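Local structure of putative HAD family hydrolase (Streptomyces avermitilis, 3MMZ) at residues D[106-111]-D[125-130]. The protein is a putative HAD-family phosphatase domain of the KdsC type, here binding calcium, from a longer protein that probably also activates N-acylneuraminate with CTP. Sequence-based numbering, arbitrary orientation.
With CA (calcium ion), chain M.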
loop_
_atom_site.group_PDB
_atom_site.type_symbol
_atom_site.label_atom_id
_atom_site.label_comp_id
_atom_site.label_asym_id
_atom_site.label_seq_id
_atom_site.Cartn_x
_atom_site.Cartn_y
_atom_site.Cartn_z
ATOM N N LEU D 106 -22.332 11.646 -20.379
ATOM C CA LEU D 106 -21.454 11.233 -19.290
ATOM C C LEU D 106 -20.223 12.131 -19.316
ATOM O O LEU D 106 -19.512 12.203 -20.321
ATOM C CB LEU D 106 -21.078 9.757 -19.452
ATOM C CG LEU D 106 -20.387 9.062 -18.273
ATOM C CD1 LEU D 106 -20.567 7.556 -18.394
ATOM C CD2 LEU D 106 -18.908 9.421 -18.260
ATOM N N TYR D 107 -19.982 12.841 -18.219
ATOM C CA TYR D 107 -18.812 13.700 -18.124
ATOM C C TYR D 107 -17.918 13.223 -16.991
ATOM O O TYR D 107 -18.396 13.038 -15.882
ATOM C CB TYR D 107 -19.209 15.161 -17.869
ATOM C CG TYR D 107 -18.005 16.078 -17.686
ATOM C CD1 TYR D 107 -17.370 16.653 -18.788
ATOM C CD2 TYR D 107 -17.502 16.366 -16.418
ATOM C CE1 TYR D 107 -16.263 17.498 -18.634
ATOM C CE2 TYR D 107 -16.393 17.212 -16.247
ATOM C CZ TYR D 107 -15.784 17.774 -17.364
ATOM O OH TYR D 107 -14.698 18.604 -17.224
ATOM N N VAL D 108 -16.629 13.059 -17.269
ATOM C CA VAL D 108 -15.666 12.592 -16.257
ATOM C C VAL D 108 -14.732 13.714 -15.846
ATOM O O VAL D 108 -14.101 14.338 -16.703
ATOM C CB VAL D 108 -14.785 11.429 -16.786
ATOM C CG1 VAL D 108 -14.095 10.695 -15.628
ATOM C CG2 VAL D 108 -15.616 10.465 -17.584
ATOM N N GLY D 109 -14.620 13.955 -14.538
ATOM C CA GLY D 109 -13.718 14.995 -14.035
ATOM C C GLY D 109 -13.107 14.657 -12.690
ATOM O O GLY D 109 -13.340 13.569 -12.150
ATOM N N ASN D 110 -12.311 15.584 -12.160
ATOM C CA ASN D 110 -11.534 15.337 -10.941
ATOM C C ASN D 110 -11.418 16.534 -9.993
ATOM O O ASN D 110 -10.977 16.358 -8.869
ATOM C CB ASN D 110 -10.110 14.891 -11.293
ATOM C CG ASN D 110 -9.234 16.058 -11.690
ATOM O OD1 ASN D 110 -9.510 16.728 -12.681
ATOM N ND2 ASN D 110 -8.198 16.328 -10.905
ATOM N N ASP D 111 -11.774 17.745 -10.432
ATOM C CA ASP D 111 -11.494 18.922 -9.587
ATOM C C ASP D 111 -12.647 19.921 -9.529
ATOM O O ASP D 111 -13.611 19.800 -10.274
ATOM C CB ASP D 111 -10.174 19.608 -9.988
ATOM C CG ASP D 111 -9.386 20.141 -8.776
ATOM O OD1 ASP D 111 -9.982 20.672 -7.811
ATOM O OD2 ASP D 111 -8.144 20.040 -8.780
ATOM N N VAL D 125 -19.250 11.848 -13.529
ATOM C CA VAL D 125 -18.447 10.757 -12.957
ATOM C C VAL D 125 -17.126 11.327 -12.436
ATOM O O VAL D 125 -16.434 12.097 -13.130
ATOM C CB VAL D 125 -18.181 9.611 -13.984
ATOM C CG1 VAL D 125 -17.358 8.487 -13.339
ATOM C CG2 VAL D 125 -19.507 9.047 -14.555
ATOM N N ALA D 126 -16.790 10.978 -11.200
ATOM C CA ALA D 126 -15.547 11.431 -10.598
ATOM C C ALA D 126 -14.577 10.269 -10.599
ATOM O O ALA D 126 -14.971 9.134 -10.304
ATOM C CB ALA D 126 -15.794 11.903 -9.150
ATOM N N VAL D 127 -13.318 10.537 -10.949
ATOM C CA VAL D 127 -12.246 9.547 -10.753
ATOM C C VAL D 127 -11.997 9.377 -9.252
ATOM O O VAL D 127 -12.336 10.270 -8.457
ATOM C CB VAL D 127 -10.949 9.903 -11.529
ATOM C CG1 VAL D 127 -11.234 9.932 -13.032
ATOM C CG2 VAL D 127 -10.366 11.239 -11.072
ATOM N N ALA D 128 -11.434 8.225 -8.868
ATOM C CA ALA D 128 -11.197 7.894 -7.465
ATOM C C ALA D 128 -10.356 8.941 -6.750
ATOM O O ALA D 128 -10.565 9.207 -5.553
ATOM C CB ALA D 128 -10.544 6.518 -7.344
ATOM N N SER D 129 -9.429 9.542 -7.499
ATOM C CA SER D 129 -8.491 10.530 -6.969
ATOM C C SER D 129 -9.036 11.969 -6.977
ATOM O O SER D 129 -8.306 12.916 -6.671
ATOM C CB SER D 129 -7.172 10.475 -7.762
ATOM O OG SER D 129 -7.418 10.487 -9.161
ATOM N N ALA D 130 -10.310 12.140 -7.314
ATOM C CA ALA D 130 -10.898 13.477 -7.401
ATOM C C ALA D 130 -10.908 14.185 -6.048
ATOM O O ALA D 130 -10.902 13.546 -4.994
ATOM C CB ALA D 130 -12.325 13.425 -7.990
HETATM CA CA CA M . -8.672 18.264 -14.233
HETATM O O HOH W 1 -7.457 15.041 -8.469
HETATM O O HOH W 2 -6.965 18.719 -12.693
HETATM O O HOH W 3 -7.772 19.845 -15.794
HETATM O O HOH W 4 -10.544 19.607 -13.792
#
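Strands 105-109 and 123-126 run parallel, with Val108 registered on Val125 and Gly109 on Ala126, and three backbone bonds join segments 106-111 and 125-130: Val125 N to Tyr107 O (2.8 Å), Gly109 N to Val125 O (3.0 Å) and Val127 N to Gly109 O, the longest at 3.3 Å, which carries the pairing one residue past strand 123-126. Their N-H...O angles are 155° to 162°, and the carbonyl of Val125 also receives the CA-H of Val108. The Val125 side chain, on the same face of the sheet as Val108, sets CG2 beside its backbone N, from where this methyl meets CD2 of Leu106 at 3.8 Å. Further along, Val108 CG1 lies 3.9 Å from Val127 CG1, the two side chains standing nearly perpendicular. Helix 150-159 covers the three valines, Ile154 touching Val108 and Val125, and Ala150 touching Val127. The other branch of Val127, CG2, packs against the CB of Asn110 at 3.7 Å, while the type I turn 127-130 brings the CB of Ala130 within 3.3 Å of Asn110 O. The chi1 of Asn110, 79°, tucks CG over the main chain on the side of both N and C; OD1 binds the calcium ion at 2.3 Å, and ND2 donates to two waters. One of these waters is itself a calcium ligand and the other donates to Ser129 O, so both amide atoms are engaged and the rotation of the group is probably fixed. Asp18 OD2 and Asp20 O complete the protein ligands, and Asp114 accepts from the backbone N of Asn110. A metal ligand just beyond the C-terminal end of a central parallel strand, in a chain that then crosses over through helix 115-120 to the neighbouring strand 123-126, is characteristic of the Rossmann-like HAD fold and its cation site.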